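Side-chain contacts in 16S rRNA (adenine(1408)-N(1))-methyltransferase (Escherichia coli, PDB 3P2E), which methylates N1 of adenine 1408 in the 16S rRNA of assembled 30S subunits, using S-adenosyl-L-methionine, and so confers resistance to many aminoglycosides: residues Val83-Ala86 against Leu90-Glu93; Leu12-Leu17 against Lys95-Ser100; Tyr113-Asn118 against Phe137-Ser142. One frame throughout, in Å; residues are numbered along the deposited sequence.

Contact 1. Residues Val83-Ala86 against Leu90-Glu93; sequences VIAA and LPFE. With SAH (S-adenosyl-L-homocysteine), chain C.
This is a small apolar contact in which Val83 and Ala85 receive the ring of Pro91, where the chain leaves strand 80-83 and doubles back in the cofactor-binding loop of a Rossmann-like methyltransferase. The ring sits against both residues: Pro91 CG is 3.9 Å from Val83 CG1, and Pro91 CD is 3.7 Å from Ala85 CB. Val83 and Pro91 run antiparallel, flank to flank, and a chi1 of 172°, CG1 anti to the backbone N, sends this valine branch to the ring. Ala85 suits its place because its lone methyl faces CD and CG of the ring. Leu90 contributes differently, its CD2 lying 3.4 Å from Ala86 O, a methyl against a carbonyl oxygen. The Ala86 CA-CB bond points away from the 90-93 segment, and the residue meets the adenine of S-adenosyl-L-homocysteine, with Ala86 CA 3.5 Å from the ligand N1. A small residue lets the base come close to the backbone, and the next residue, Ala87, gives its N-H to the ligand. On the sheet side, Val83 pairs through its backbone with Gly53 and Asp55, and Val83 and Ala85 touch Ile54 of strand 49-54, while Leu90 touches Leu128.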
# COMPACT_ATOMS: atom_id res chain seq x y z
N VAL A 83 -0.70 3.30 10.13
CA VAL A 83 -1.42 4.56 10.17
C VAL A 83 -2.90 4.33 9.93
O VAL A 83 -3.28 3.65 8.97
CB VAL A 83 -0.87 5.51 9.08
CG1 VAL A 83 -1.72 6.76 8.98
CG2 VAL A 83 0.58 5.86 9.40
N ILE A 84 -3.74 4.89 10.79
CA ILE A 84 -5.18 4.73 10.66
C ILE A 84 -5.72 5.95 9.95
O ILE A 84 -5.88 7.02 10.54
CB ILE A 84 -5.86 4.58 12.03
CG1 ILE A 84 -5.21 3.43 12.81
CG2 ILE A 84 -7.34 4.31 11.85
CD1 ILE A 84 -5.15 2.10 12.05
N ALA A 85 -5.99 5.78 8.66
CA ALA A 85 -6.51 6.85 7.82
C ALA A 85 -7.10 6.24 6.56
O ALA A 85 -6.90 5.06 6.28
CB ALA A 85 -5.39 7.82 7.45
N ALA A 86 -7.83 7.05 5.80
CA ALA A 86 -8.44 6.61 4.55
C ALA A 86 -7.89 7.44 3.40
O ALA A 86 -7.37 8.54 3.60
CB ALA A 86 -9.95 6.77 4.63
N LEU A 90 -6.01 11.60 3.89
CA LEU A 90 -4.65 11.21 4.24
C LEU A 90 -3.99 12.24 5.15
O LEU A 90 -4.24 13.43 5.03
CB LEU A 90 -3.83 11.02 2.97
CG LEU A 90 -4.34 9.91 2.05
CD1 LEU A 90 -3.67 10.00 0.69
CD2 LEU A 90 -4.07 8.56 2.69
N PRO A 91 -3.14 11.78 6.08
CA PRO A 91 -2.42 12.64 7.04
C PRO A 91 -1.42 13.56 6.33
O PRO A 91 -0.66 13.11 5.48
CB PRO A 91 -1.71 11.64 7.95
CG PRO A 91 -2.52 10.39 7.81
CD PRO A 91 -2.86 10.36 6.36
N PHE A 92 -1.42 14.83 6.71
CA PHE A 92 -0.51 15.79 6.10
C PHE A 92 0.95 15.45 6.37
O PHE A 92 1.84 15.86 5.63
CB PHE A 92 -0.82 17.21 6.61
CG PHE A 92 -0.27 17.51 7.97
CD1 PHE A 92 0.99 18.09 8.12
CD2 PHE A 92 -1.00 17.20 9.11
CE1 PHE A 92 1.51 18.37 9.39
CE2 PHE A 92 -0.49 17.48 10.38
CZ PHE A 92 0.76 18.06 10.52
N GLU A 93 1.20 14.69 7.43
CA GLU A 93 2.56 14.32 7.79
C GLU A 93 3.20 13.37 6.77
O GLU A 93 4.42 13.23 6.72
CB GLU A 93 2.60 13.68 9.18
CG GLU A 93 2.15 14.61 10.31
CD GLU A 93 0.69 14.41 10.72
OE1 GLU A 93 -0.13 14.09 9.84
OE2 GLU A 93 0.37 14.58 11.92
N SAH C . -3.93 -4.79 0.70
CA SAH C . -4.73 -5.68 1.37
CB SAH C . -6.20 -5.46 1.00
CG SAH C . -7.25 -6.01 1.92
SD SAH C . -8.93 -5.73 1.48
C SAH C . -4.18 -7.16 1.12
O SAH C . -4.48 -7.77 2.05
OXT SAH C . -3.63 -7.51 0.18
C5' SAH C . -9.23 -4.02 1.02
C4' SAH C . -8.66 -3.08 2.18
O4' SAH C . -8.82 -1.78 1.61
C3' SAH C . -9.44 -3.13 3.48
O3' SAH C . -8.55 -3.45 4.60
C2' SAH C . -10.13 -1.72 3.57
O2' SAH C . -10.31 -1.19 4.86
C1' SAH C . -9.21 -0.86 2.68
N9 SAH C . -9.90 0.35 2.07
C8 SAH C . -11.13 0.38 1.41
N7 SAH C . -11.49 1.59 1.04
C5 SAH C . -10.39 2.39 1.51
C6 SAH C . -10.25 3.81 1.38
N6 SAH C . -11.18 4.58 0.78
N1 SAH C . -9.08 4.31 1.93
C2 SAH C . -8.12 3.51 2.55
N3 SAH C . -8.27 2.13 2.67
C4 SAH C . -9.44 1.66 2.12

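Contact 2. Residues Leu12-Leu17 against Lys95-Ser100; sequences LSKDEL and KNIADS
Leu17 and Ile97 meet with no flat group between them; the flat group that matters here is the carboxylate of Glu16, on the same helical turn as Leu17. At its edge, Glu16 OE1 accepts the N-H of Ser13 through its anti lone pair, at 3.0 Å and nearly straight (173°). In return, Glu16 N donates to Ser13 OG at 3.1 Å. These two reciprocal bonds form a capping box, with Ser13 as N-cap of helix 14-21; a short hydroxyl and a longer carboxylate suit it, since each takes up an N-H at the start of the helix. In the methyltransferase fold this helix precedes the first central strand, 26-31, and here its N-terminal turn meets the chain entering strand 98-104, a neighbour of 26-31 in the sheet. The apolar junction is tip to tip: Leu17 CD2 lies 3.8 Å from Ile97 CD1. Ile97 reaches across because its CG1 is anti to the backbone N (chi1 -165°), leaving CG2 in the crowded position, while Ile97 also touches Ile29. Lys14 extends its chain alongside, and its end comes near, with NZ 4.3 Å from Ile97 CD1. The ammonium is hydrogen-bonded to Glu93 O, and it also donates to a water at 3.1 Å from Lys14 NZ. The same water donates a hydrogen bond to Lys95 O, its oxygen 2.6 Å from that atom.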
# COMPACT_ATOMS: atom_id res chain seq x y z
N LEU A 12 1.30 10.38 16.49
CA LEU A 12 2.69 10.47 16.09
C LEU A 12 2.83 11.80 15.34
O LEU A 12 2.15 12.03 14.34
CB LEU A 12 3.08 9.32 15.15
CG LEU A 12 4.57 9.26 14.79
CD1 LEU A 12 5.36 8.82 16.01
CD2 LEU A 12 4.80 8.30 13.64
N SER A 13 3.70 12.67 15.83
CA SER A 13 3.89 13.97 15.21
C SER A 13 4.81 13.89 14.00
O SER A 13 5.49 12.89 13.78
CB SER A 13 4.50 14.94 16.22
OG SER A 13 5.84 14.58 16.51
N LYS A 14 4.82 14.96 13.21
CA LYS A 14 5.66 15.02 12.03
C LYS A 14 7.13 14.91 12.42
O LYS A 14 7.90 14.20 11.77
CB LYS A 14 5.43 16.33 11.27
CG LYS A 14 6.32 16.52 10.06
CD LYS A 14 6.21 15.35 9.09
CE LYS A 14 7.08 15.55 7.86
NZ LYS A 14 7.00 14.39 6.93
N ASP A 15 7.52 15.59 13.50
CA ASP A 15 8.91 15.54 13.95
C ASP A 15 9.30 14.15 14.42
O ASP A 15 10.43 13.71 14.21
CB ASP A 15 9.14 16.55 15.08
CG ASP A 15 9.07 17.99 14.60
OD1 ASP A 15 9.63 18.29 13.52
OD2 ASP A 15 8.46 18.83 15.29
N GLU A 16 8.38 13.44 15.07
CA GLU A 16 8.67 12.10 15.55
C GLU A 16 8.85 11.16 14.37
O GLU A 16 9.73 10.30 14.37
CB GLU A 16 7.54 11.60 16.45
CG GLU A 16 7.38 12.39 17.73
CD GLU A 16 6.33 11.81 18.65
OE1 GLU A 16 5.15 11.76 18.25
OE2 GLU A 16 6.69 11.40 19.77
N LEU A 17 8.01 11.33 13.35
CA LEU A 17 8.08 10.50 12.15
C LEU A 17 9.41 10.71 11.44
O LEU A 17 10.07 9.76 11.03
CB LEU A 17 6.93 10.85 11.21
CG LEU A 17 6.87 10.08 9.89
CD1 LEU A 17 6.72 8.59 10.16
CD2 LEU A 17 5.69 10.60 9.07
N LYS A 95 2.89 13.73 3.45
CA LYS A 95 3.10 14.40 2.17
C LYS A 95 4.57 14.39 1.74
O LYS A 95 5.46 14.66 2.54
CB LYS A 95 2.60 15.84 2.24
CG LYS A 95 1.10 15.99 2.01
CD LYS A 95 0.31 14.99 2.83
CE LYS A 95 -1.17 15.04 2.48
NZ LYS A 95 -1.91 13.91 3.09
N ASN A 96 4.80 14.06 0.47
CA ASN A 96 6.14 14.05 -0.12
C ASN A 96 7.15 13.26 0.69
O ASN A 96 8.28 13.70 0.89
CB ASN A 96 6.61 15.50 -0.28
CG ASN A 96 7.87 15.63 -1.10
OD1 ASN A 96 7.93 15.17 -2.24
ND2 ASN A 96 8.89 16.27 -0.53
N ILE A 97 6.77 12.06 1.13
CA ILE A 97 7.66 11.25 1.96
C ILE A 97 8.06 9.88 1.40
O ILE A 97 9.09 9.32 1.79
CB ILE A 97 6.99 11.01 3.34
CG1 ILE A 97 8.02 10.50 4.36
CG2 ILE A 97 5.88 9.97 3.20
CD1 ILE A 97 7.42 10.26 5.74
N ALA A 98 7.26 9.33 0.49
CA ALA A 98 7.53 7.99 -0.02
C ALA A 98 8.33 7.80 -1.30
O ALA A 98 8.15 8.51 -2.29
CB ALA A 98 6.22 7.23 -0.14
N ASP A 99 9.22 6.80 -1.28
CA ASP A 99 10.02 6.45 -2.44
C ASP A 99 9.19 5.52 -3.32
O ASP A 99 9.45 5.38 -4.51
CB ASP A 99 11.30 5.72 -2.00
CG ASP A 99 12.28 6.63 -1.31
OD1 ASP A 99 13.05 7.32 -2.02
OD2 ASP A 99 12.27 6.68 -0.07
N SER A 100 8.19 4.89 -2.71
CA SER A 100 7.32 3.96 -3.43
C SER A 100 5.96 3.85 -2.75
O SER A 100 5.85 3.96 -1.53
CB SER A 100 7.97 2.58 -3.52
OG SER A 100 8.36 2.11 -2.24
O HOH W 1 5.64 16.10 4.75

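Contact 3. Residues Tyr113-Asn118 against Phe137-Ser142; sequences YVIKPN and FVTTYS
Val114 CG1 touches two residues of strand 133-139, 3.9 Å from Phe137 CD2 and 4.0 Å from Thr139 CG2. The contact packs helix 108-115 on the fifth strand of the Rossmann-like sheet, within the beta-alpha-beta crossover that leads from strand 98-104 to its parallel neighbour. Valine suits the spot: its chi1 of 174° places CG1 anti to the backbone N and over the strand, and its approach to the Phe137 ring is oblique. One residue on, Ile115 meets Thr139 tip to tip, its CD1 3.7 Å from both Thr139 OG1 and Thr139 CG2. Both threonine branches thus face Ile115 CD1, the methyl making the apolar part. Around this first shell, Ile103 of strand 98-104 touches both Val114 and Phe137, Phe177 meets the Phe137 ring edge-to-face, and Phe163 touches both Ile115 and Thr139. The helix backbone is held as well, Val114 O by the hydroxyl of Tyr168 and Ile115 O by that of Tyr162. Tyr113, a residue of the cofactor pocket, is hydrogen-bonded through its OH to Glu88. The Lys116-Pro117 peptide bond is cis, and Lys116 NZ donates to Pro117 O at 2.9 Å, from 46° above the carbonyl plane.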
# COMPACT_ATOMS: atom_id res chain seq x y z
N TYR A 113 -11.65 3.80 -6.69
CA TYR A 113 -10.79 4.96 -6.92
C TYR A 113 -9.66 4.62 -7.89
O TYR A 113 -9.22 5.47 -8.66
CB TYR A 113 -10.19 5.47 -5.61
CG TYR A 113 -11.20 5.97 -4.61
CD1 TYR A 113 -12.42 6.50 -5.03
CD2 TYR A 113 -10.93 5.93 -3.24
CE1 TYR A 113 -13.35 6.98 -4.11
CE2 TYR A 113 -11.86 6.42 -2.31
CZ TYR A 113 -13.06 6.94 -2.75
OH TYR A 113 -13.98 7.40 -1.84
N VAL A 114 -9.20 3.38 -7.84
CA VAL A 114 -8.12 2.96 -8.72
C VAL A 114 -8.62 2.62 -10.12
O VAL A 114 -8.01 3.02 -11.11
CB VAL A 114 -7.37 1.73 -8.14
CG1 VAL A 114 -6.33 1.23 -9.15
CG2 VAL A 114 -6.68 2.10 -6.84
N ILE A 115 -9.73 1.90 -10.20
CA ILE A 115 -10.27 1.45 -11.49
C ILE A 115 -11.04 2.46 -12.34
O ILE A 115 -10.95 2.41 -13.58
CB ILE A 115 -11.17 0.21 -11.31
CG1 ILE A 115 -10.40 -0.88 -10.54
CG2 ILE A 115 -11.61 -0.33 -12.66
CD1 ILE A 115 -9.09 -1.24 -11.15
N LYS A 116 -11.80 3.35 -11.71
CA LYS A 116 -12.61 4.32 -12.45
C LYS A 116 -11.83 5.12 -13.50
O LYS A 116 -12.16 5.09 -14.68
CB LYS A 116 -13.34 5.26 -11.49
CG LYS A 116 -14.40 6.12 -12.15
CD LYS A 116 -15.27 6.84 -11.12
CE LYS A 116 -14.48 7.88 -10.34
NZ LYS A 116 -14.06 9.02 -11.20
N PRO A 117 -10.81 5.88 -13.08
CA PRO A 117 -10.30 6.07 -11.71
C PRO A 117 -10.84 7.39 -11.17
O PRO A 117 -11.43 8.18 -11.91
CB PRO A 117 -8.80 6.13 -11.92
CG PRO A 117 -8.72 6.95 -13.19
CD PRO A 117 -9.81 6.35 -14.06
N ASN A 118 -10.64 7.63 -9.88
CA ASN A 118 -11.08 8.87 -9.25
C ASN A 118 -9.83 9.75 -9.27
O ASN A 118 -8.90 9.53 -8.48
CB ASN A 118 -11.51 8.60 -7.81
CG ASN A 118 -12.14 9.81 -7.14
OD1 ASN A 118 -11.57 10.90 -7.14
ND2 ASN A 118 -13.31 9.62 -6.56
N PHE A 137 -0.12 -0.69 -8.59
CA PHE A 137 -1.53 -0.95 -8.27
C PHE A 137 -1.84 -2.34 -8.80
O PHE A 137 -1.78 -2.58 -10.01
CB PHE A 137 -2.48 0.05 -8.96
CG PHE A 137 -2.23 1.50 -8.62
CD1 PHE A 137 -1.62 1.88 -7.42
CD2 PHE A 137 -2.64 2.50 -9.50
CE1 PHE A 137 -1.43 3.22 -7.11
CE2 PHE A 137 -2.45 3.85 -9.20
CZ PHE A 137 -1.84 4.21 -8.00
N VAL A 138 -2.18 -3.27 -7.91
CA VAL A 138 -2.50 -4.63 -8.32
C VAL A 138 -3.98 -4.87 -8.01
O VAL A 138 -4.39 -4.86 -6.85
CB VAL A 138 -1.63 -5.66 -7.57
CG1 VAL A 138 -1.97 -7.08 -8.03
CG2 VAL A 138 -0.16 -5.36 -7.82
N THR A 139 -4.77 -5.09 -9.05
CA THR A 139 -6.21 -5.28 -8.86
C THR A 139 -6.79 -6.55 -9.45
O THR A 139 -6.18 -7.22 -10.29
CB THR A 139 -6.99 -4.10 -9.49
OG1 THR A 139 -6.67 -4.01 -10.88
CG2 THR A 139 -6.61 -2.79 -8.82
N THR A 140 -7.99 -6.88 -8.99
CA THR A 140 -8.74 -8.03 -9.47
C THR A 140 -10.20 -7.79 -9.08
O THR A 140 -10.48 -7.21 -8.03
CB THR A 140 -8.26 -9.35 -8.84
OG1 THR A 140 -8.95 -10.44 -9.46
CG2 THR A 140 -8.52 -9.37 -7.33
N TYR A 141 -11.12 -8.20 -9.94
CA TYR A 141 -12.54 -8.01 -9.63
C TYR A 141 -13.27 -9.34 -9.67
O TYR A 141 -13.49 -9.98 -8.64
CB TYR A 141 -13.17 -7.03 -10.62
CG TYR A 141 -14.54 -6.55 -10.19
CD1 TYR A 141 -14.72 -5.87 -8.99
CD2 TYR A 141 -15.67 -6.78 -10.99
CE1 TYR A 141 -15.98 -5.43 -8.58
CE2 TYR A 141 -16.93 -6.35 -10.59
CZ TYR A 141 -17.08 -5.67 -9.39
OH TYR A 141 -18.32 -5.24 -9.00
N SER A 142 -13.65 -9.77 -10.87
CA SER A 142 -14.36 -11.04 -11.04
C SER A 142 -13.39 -12.20 -11.21
O SER A 142 -12.29 -12.03 -11.73
CB SER A 142 -15.29 -10.95 -12.25
OG SER A 142 -16.24 -9.92 -12.09

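Overall arrangement
All three contacts belong to one Rossmann-like domain built on a seven-stranded sheet. Contacts 1 and 2 are neighbours, their centres about 10 Å apart, and contact 1 falls within the span of chain that contact 2 brings together; the two touch through the side chain of Lys14. Contact 3 comes later in the sequence, its centre about 21 Å from that of contact 1 and about 26 Å from that of contact 2, on the other side of the chain's centre from contact 2. Strand 98-104 links contacts 2 and 3, since it starts at contact 2 and adjoins strand 133-139 of contact 3. Contacts 1 and 3 each supply a cofactor-pocket residue, Ala86 and Tyr113, whereas contact 2 lies away from that site.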